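Local coordinates for protein nucleoside-diphosphate sugar epimerase (SulA family) (Corynebacterium glutamicum, PDB 3OH8) that probably acts as an NAD(P)-dependent nucleoside-diphosphate sugar epimerase of the SulA family, though its substrate and exact reaction are not established, at residues A[3-17]-A[96-109]. Residues are numbered along the deposited sequence; the frame is centred on the assembly and turned at random.
Sequences LTTSHFIPFPREMVW and FVDQDGGTLITDSV
Arg13, in the first turn of helix 13-21, meets Asp98 and the rest of the hairpin of strands 91-99 and 102-110 from CB to NH2, a worked example of an arginine that packs with its stem and pairs with its head. CB sits between Asp98 OD1 (3.3 Å) and Thr103 OG1, whose hydroxyl donates a 2.7 Å bond to Phe11 O and so ties the hairpin to the loop before the helix. CG passes CB of Phe96, and CD rests 3.3 Å from Phe96 O. The chain then bends (chi3 53°), swinging the guanidinium round to grip Asp98 side-on in a salt bridge of two hydrogen bonds: NE reaches OD1 and NH2 reaches OD2, each at 2.9 Å. Both oxygens lie near the guanidinium plane, yet both nitrogens approach from above the carboxylate plane, the two planes being 56° apart. NH1 turns to Gly72 O, which probably helps hold the head in place, while a water links Arg13 N to Asp98 OD1 and Gly102 O. One turn on, the edge of Trp17 meets the face of Phe96, with planes at 81°. Strand 3-9 pairs antiparallel with strand 102-110 and borders the seven-stranded sheet, consistent with a START-like helix-grip fold. Helix 119-139 packs on the face bearing His7, Ile105 and Asp107, and helix 488-511 on that bearing Thr4, Phe8 and Thr106, placing the edge strand between two long helices.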
loop_
_atom_site.group_PDB
_atom_site.type_symbol
_atom_site.label_atom_id
_atom_site.label_comp_id
_atom_site.label_asym_id
_atom_site.label_seq_id
_atom_site.Cartn_x
_atom_site.Cartn_y
_atom_site.Cartn_z
ATOM N N LEU A 3 14.220 22.215 -2.540
ATOM C CA LEU A 3 13.063 22.283 -1.650
ATOM C C LEU A 3 13.411 21.909 -0.221
ATOM O O LEU A 3 14.009 20.864 0.027
ATOM C CB LEU A 3 11.916 21.391 -2.139
ATOM C CG LEU A 3 10.616 21.442 -1.308
ATOM C CD1 LEU A 3 10.065 22.869 -1.242
ATOM C CD2 LEU A 3 9.546 20.492 -1.849
ATOM N N THR A 4 13.038 22.776 0.713
ATOM C CA THR A 4 13.091 22.432 2.133
ATOM C C THR A 4 11.696 22.608 2.724
ATOM O O THR A 4 11.069 23.654 2.559
ATOM C CB THR A 4 14.093 23.304 2.915
ATOM O OG1 THR A 4 15.382 23.239 2.290
ATOM C CG2 THR A 4 14.213 22.814 4.342
ATOM N N THR A 5 11.211 21.578 3.407
ATOM C CA THR A 5 9.866 21.622 3.967
ATOM C C THR A 5 9.770 20.665 5.150
ATOM O O THR A 5 10.467 19.645 5.198
ATOM C CB THR A 5 8.780 21.324 2.884
ATOM O OG1 THR A 5 7.486 21.673 3.387
ATOM C CG2 THR A 5 8.789 19.832 2.446
ATOM N N SER A 6 8.913 21.006 6.111
ATOM C CA SER A 6 8.806 20.242 7.350
ATOM C C SER A 6 7.391 19.709 7.592
ATOM O O SER A 6 6.408 20.307 7.152
ATOM C CB SER A 6 9.242 21.106 8.556
ATOM O OG SER A 6 10.618 21.455 8.493
ATOM N N HIS A 7 7.292 18.599 8.318
ATOM C CA HIS A 7 5.984 18.074 8.719
ATOM C C HIS A 7 6.063 17.373 10.067
ATOM O O HIS A 7 7.069 16.743 10.401
ATOM C CB HIS A 7 5.408 17.132 7.647
ATOM C CG HIS A 7 6.252 15.922 7.370
ATOM N ND1 HIS A 7 5.826 14.639 7.629
ATOM C CD2 HIS A 7 7.491 15.804 6.830
ATOM C CE1 HIS A 7 6.764 13.777 7.264
ATOM N NE2 HIS A 7 7.782 14.462 6.777
ATOM N N PHE A 8 4.992 17.490 10.842
ATOM C CA PHE A 8 4.947 16.926 12.182
ATOM C C PHE A 8 4.321 15.533 12.200
ATOM O O PHE A 8 3.284 15.301 11.586
ATOM C CB PHE A 8 4.124 17.843 13.090
ATOM C CG PHE A 8 3.945 17.314 14.479
ATOM C CD1 PHE A 8 5.006 17.325 15.379
ATOM C CD2 PHE A 8 2.711 16.827 14.896
ATOM C CE1 PHE A 8 4.850 16.837 16.669
ATOM C CE2 PHE A 8 2.541 16.338 16.187
ATOM C CZ PHE A 8 3.609 16.339 17.074
ATOM N N ILE A 9 4.945 14.619 12.933
ATOM C CA ILE A 9 4.446 13.255 13.070
ATOM C C ILE A 9 4.153 13.029 14.547
ATOM O O ILE A 9 5.056 13.163 15.376
ATOM C CB ILE A 9 5.514 12.233 12.634
ATOM C CG1 ILE A 9 5.930 12.465 11.171
ATOM C CG2 ILE A 9 5.004 10.802 12.826
ATOM C CD1 ILE A 9 4.838 12.185 10.172
ATOM N N PRO A 10 2.894 12.693 14.886
ATOM C CA PRO A 10 2.520 12.600 16.301
ATOM C C PRO A 10 2.972 11.285 16.924
ATOM O O PRO A 10 2.169 10.600 17.546
ATOM C CB PRO A 10 0.992 12.668 16.260
ATOM C CG PRO A 10 0.634 11.992 14.947
ATOM C CD PRO A 10 1.769 12.347 13.988
ATOM N N PHE A 11 4.247 10.950 16.759
ATOM C CA PHE A 11 4.828 9.756 17.366
ATOM C C PHE A 11 6.261 10.086 17.791
ATOM O O PHE A 11 6.886 10.952 17.192
ATOM C CB PHE A 11 4.793 8.580 16.383
ATOM C CG PHE A 11 3.402 8.090 16.099
ATOM C CD1 PHE A 11 2.755 7.265 17.001
ATOM C CD2 PHE A 11 2.720 8.507 14.963
ATOM C CE1 PHE A 11 1.468 6.844 16.766
ATOM C CE2 PHE A 11 1.427 8.083 14.715
ATOM C CZ PHE A 11 0.798 7.253 15.619
ATOM N N PRO A 12 6.773 9.399 18.825
ATOM C CA PRO A 12 8.112 9.650 19.381
ATOM C C PRO A 12 9.201 9.515 18.323
ATOM O O PRO A 12 9.112 8.626 17.476
ATOM C CB PRO A 12 8.268 8.545 20.430
ATOM C CG PRO A 12 6.859 8.202 20.821
ATOM C CD PRO A 12 6.055 8.336 19.553
ATOM N N ARG A 13 10.219 10.370 18.375
ATOM C CA ARG A 13 11.273 10.353 17.364
ATOM C C ARG A 13 11.977 8.995 17.307
ATOM O O ARG A 13 12.403 8.539 16.246
ATOM C CB ARG A 13 12.289 11.480 17.615
ATOM C CG ARG A 13 13.458 11.487 16.625
ATOM C CD ARG A 13 14.275 12.780 16.721
ATOM N NE ARG A 13 14.713 13.066 18.091
ATOM C CZ ARG A 13 15.933 12.815 18.564
ATOM N NH1 ARG A 13 16.862 12.283 17.780
ATOM N NH2 ARG A 13 16.234 13.113 19.825
ATOM N N GLU A 14 12.107 8.340 18.446
ATOM C CA GLU A 14 12.716 7.014 18.448
ATOM C C GLU A 14 11.905 6.015 17.598
ATOM O O GLU A 14 12.470 5.214 16.853
ATOM C CB GLU A 14 12.868 6.522 19.885
ATOM C CG GLU A 14 13.485 5.150 20.029
ATOM C CD GLU A 14 13.415 4.644 21.461
ATOM O OE1 GLU A 14 13.400 5.480 22.389
ATOM O OE2 GLU A 14 13.367 3.412 21.660
HETATM N N MSE A 15 10.583 6.058 17.713
HETATM C CA MSE A 15 9.716 5.186 16.913
HETATM C C MSE A 15 9.780 5.576 15.435
HETATM O O MSE A 15 9.856 4.717 14.545
HETATM C CB MSE A 15 8.265 5.257 17.430
HETATM C CG MSE A 15 7.183 4.567 16.541
HETATM SE SE MSE A 15 5.498 4.679 17.242
HETATM C CE MSE A 15 5.817 4.213 18.950
ATOM N N VAL A 16 9.721 6.872 15.164
ATOM C CA VAL A 16 9.730 7.338 13.777
ATOM C C VAL A 16 11.040 6.991 13.077
ATOM O O VAL A 16 11.045 6.469 11.957
ATOM C CB VAL A 16 9.477 8.853 13.697
ATOM C CG1 VAL A 16 9.566 9.337 12.259
ATOM C CG2 VAL A 16 8.118 9.186 14.291
ATOM N N TRP A 17 12.153 7.259 13.746
ATOM C CA TRP A 17 13.462 6.909 13.208
ATOM C C TRP A 17 13.534 5.414 12.940
ATOM O O TRP A 17 13.928 4.958 11.852
ATOM C CB TRP A 17 14.552 7.293 14.208
ATOM C CG TRP A 17 15.895 6.810 13.789
ATOM C CD1 TRP A 17 16.509 5.651 14.171
ATOM C CD2 TRP A 17 16.783 7.460 12.877
ATOM N NE1 TRP A 17 17.738 5.546 13.557
ATOM C CE2 TRP A 17 17.928 6.645 12.758
ATOM C CE3 TRP A 17 16.720 8.652 12.146
ATOM C CZ2 TRP A 17 19.002 6.986 11.940
ATOM C CZ3 TRP A 17 17.795 8.993 11.334
ATOM C CH2 TRP A 17 18.921 8.164 11.244
ATOM N N PHE A 96 15.365 14.733 11.681
ATOM C CA PHE A 96 14.349 14.382 12.670
ATOM C C PHE A 96 14.635 15.088 13.995
ATOM O O PHE A 96 15.669 14.835 14.610
ATOM C CB PHE A 96 14.392 12.880 12.942
ATOM C CG PHE A 96 14.153 12.019 11.725
ATOM C CD1 PHE A 96 15.161 11.817 10.791
ATOM C CD2 PHE A 96 12.934 11.385 11.543
ATOM C CE1 PHE A 96 14.952 10.998 9.684
ATOM C CE2 PHE A 96 12.713 10.575 10.441
ATOM C CZ PHE A 96 13.721 10.385 9.505
ATOM N N VAL A 97 13.737 15.951 14.455
ATOM C CA VAL A 97 13.903 16.507 15.802
ATOM C C VAL A 97 12.717 16.212 16.706
ATOM O O VAL A 97 11.632 15.898 16.228
ATOM C CB VAL A 97 14.188 18.028 15.803
ATOM C CG1 VAL A 97 15.546 18.310 15.160
ATOM C CG2 VAL A 97 13.079 18.795 15.114
ATOM N N ASP A 98 12.936 16.294 18.019
ATOM C CA ASP A 98 11.844 16.174 18.977
ATOM C C ASP A 98 10.974 17.406 18.889
ATOM O O ASP A 98 11.470 18.522 18.703
ATOM C CB ASP A 98 12.378 15.996 20.395
ATOM C CG ASP A 98 13.123 14.701 20.566
ATOM O OD1 ASP A 98 12.646 13.664 20.038
ATOM O OD2 ASP A 98 14.195 14.715 21.210
ATOM N N GLN A 99 9.667 17.194 18.981
ATOM C CA GLN A 99 8.710 18.274 18.889
ATOM C C GLN A 99 7.492 17.935 19.730
ATOM O O GLN A 99 6.637 17.149 19.309
ATOM C CB GLN A 99 8.291 18.499 17.439
ATOM C CG GLN A 99 7.385 19.698 17.272
ATOM C CD GLN A 99 8.086 20.999 17.667
ATOM O OE1 GLN A 99 9.204 21.256 17.244
ATOM N NE2 GLN A 99 7.423 21.818 18.476
ATOM N N ASP A 100 7.429 18.510 20.931
ATOM C CA ASP A 100 6.288 18.304 21.823
ATOM C C ASP A 100 5.930 16.826 22.033
ATOM O O ASP A 100 4.763 16.460 22.022
ATOM C CB ASP A 100 5.081 19.087 21.300
ATOM C CG ASP A 100 5.358 20.591 21.225
ATOM O OD1 ASP A 100 6.034 21.112 22.140
ATOM O OD2 ASP A 100 4.922 21.247 20.254
ATOM N N GLY A 101 6.941 15.982 22.225
ATOM C CA GLY A 101 6.712 14.563 22.436
ATOM C C GLY A 101 6.546 13.773 21.145
ATOM O O GLY A 101 6.607 12.541 21.155
ATOM N N GLY A 102 6.337 14.488 20.039
ATOM C CA GLY A 102 6.250 13.891 18.704
ATOM C C GLY A 102 7.520 14.170 17.915
ATOM O O GLY A 102 8.580 14.420 18.498
ATOM N N THR A 103 7.425 14.146 16.590
ATOM C CA THR A 103 8.601 14.268 15.739
ATOM C C THR A 103 8.369 15.329 14.672
ATOM O O THR A 103 7.291 15.407 14.092
ATOM C CB THR A 103 8.964 12.913 15.068
ATOM O OG1 THR A 103 9.149 11.918 16.079
ATOM C CG2 THR A 103 10.268 13.032 14.235
ATOM N N LEU A 104 9.360 16.184 14.458
ATOM C CA LEU A 104 9.296 17.153 13.375
ATOM C C LEU A 104 10.329 16.722 12.357
ATOM O O LEU A 104 11.528 16.691 12.660
ATOM C CB LEU A 104 9.622 18.571 13.862
ATOM C CG LEU A 104 9.664 19.611 12.727
ATOM C CD1 LEU A 104 8.297 19.759 12.067
ATOM C CD2 LEU A 104 10.169 20.950 13.235
ATOM N N ILE A 105 9.867 16.354 11.166
ATOM C CA ILE A 105 10.766 15.932 10.103
ATOM C C ILE A 105 10.987 17.084 9.148
ATOM O O ILE A 105 10.035 17.719 8.683
ATOM C CB ILE A 105 10.189 14.714 9.321
ATOM C CG1 ILE A 105 10.076 13.508 10.256
ATOM C CG2 ILE A 105 11.087 14.367 8.149
ATOM C CD1 ILE A 105 9.372 12.290 9.650
ATOM N N THR A 106 12.251 17.369 8.862
ATOM C CA THR A 106 12.547 18.323 7.812
ATOM C C THR A 106 13.241 17.608 6.669
ATOM O O THR A 106 14.255 16.935 6.866
ATOM C CB THR A 106 13.435 19.480 8.305
ATOM O OG1 THR A 106 12.804 20.120 9.422
ATOM C CG2 THR A 106 13.647 20.503 7.169
ATOM N N ASP A 107 12.673 17.738 5.476
ATOM C CA ASP A 107 13.318 17.228 4.276
ATOM C C ASP A 107 13.936 18.396 3.540
ATOM O O ASP A 107 13.278 19.409 3.301
ATOM C CB ASP A 107 12.307 16.558 3.351
ATOM C CG ASP A 107 11.744 15.292 3.940
ATOM O OD1 ASP A 107 12.474 14.279 3.983
ATOM O OD2 ASP A 107 10.577 15.324 4.370
ATOM N N SER A 108 15.200 18.247 3.177
ATOM C CA SER A 108 15.868 19.250 2.369
ATOM C C SER A 108 16.504 18.550 1.175
ATOM O O SER A 108 17.427 17.753 1.332
ATOM C CB SER A 108 16.932 19.986 3.194
ATOM O OG SER A 108 17.608 20.945 2.401
ATOM N N VAL A 109 15.992 18.826 -0.016
ATOM C CA VAL A 109 16.570 18.235 -1.214
ATOM C C VAL A 109 17.251 19.301 -2.076
ATOM O O VAL A 109 16.661 20.328 -2.408
ATOM C CB VAL A 109 15.534 17.436 -2.036
ATOM C CG1 VAL A 109 14.321 18.280 -2.341
ATOM C CG2 VAL A 109 16.165 16.925 -3.327
HETATM O O HOH W 1 10.140 12.808 20.072
#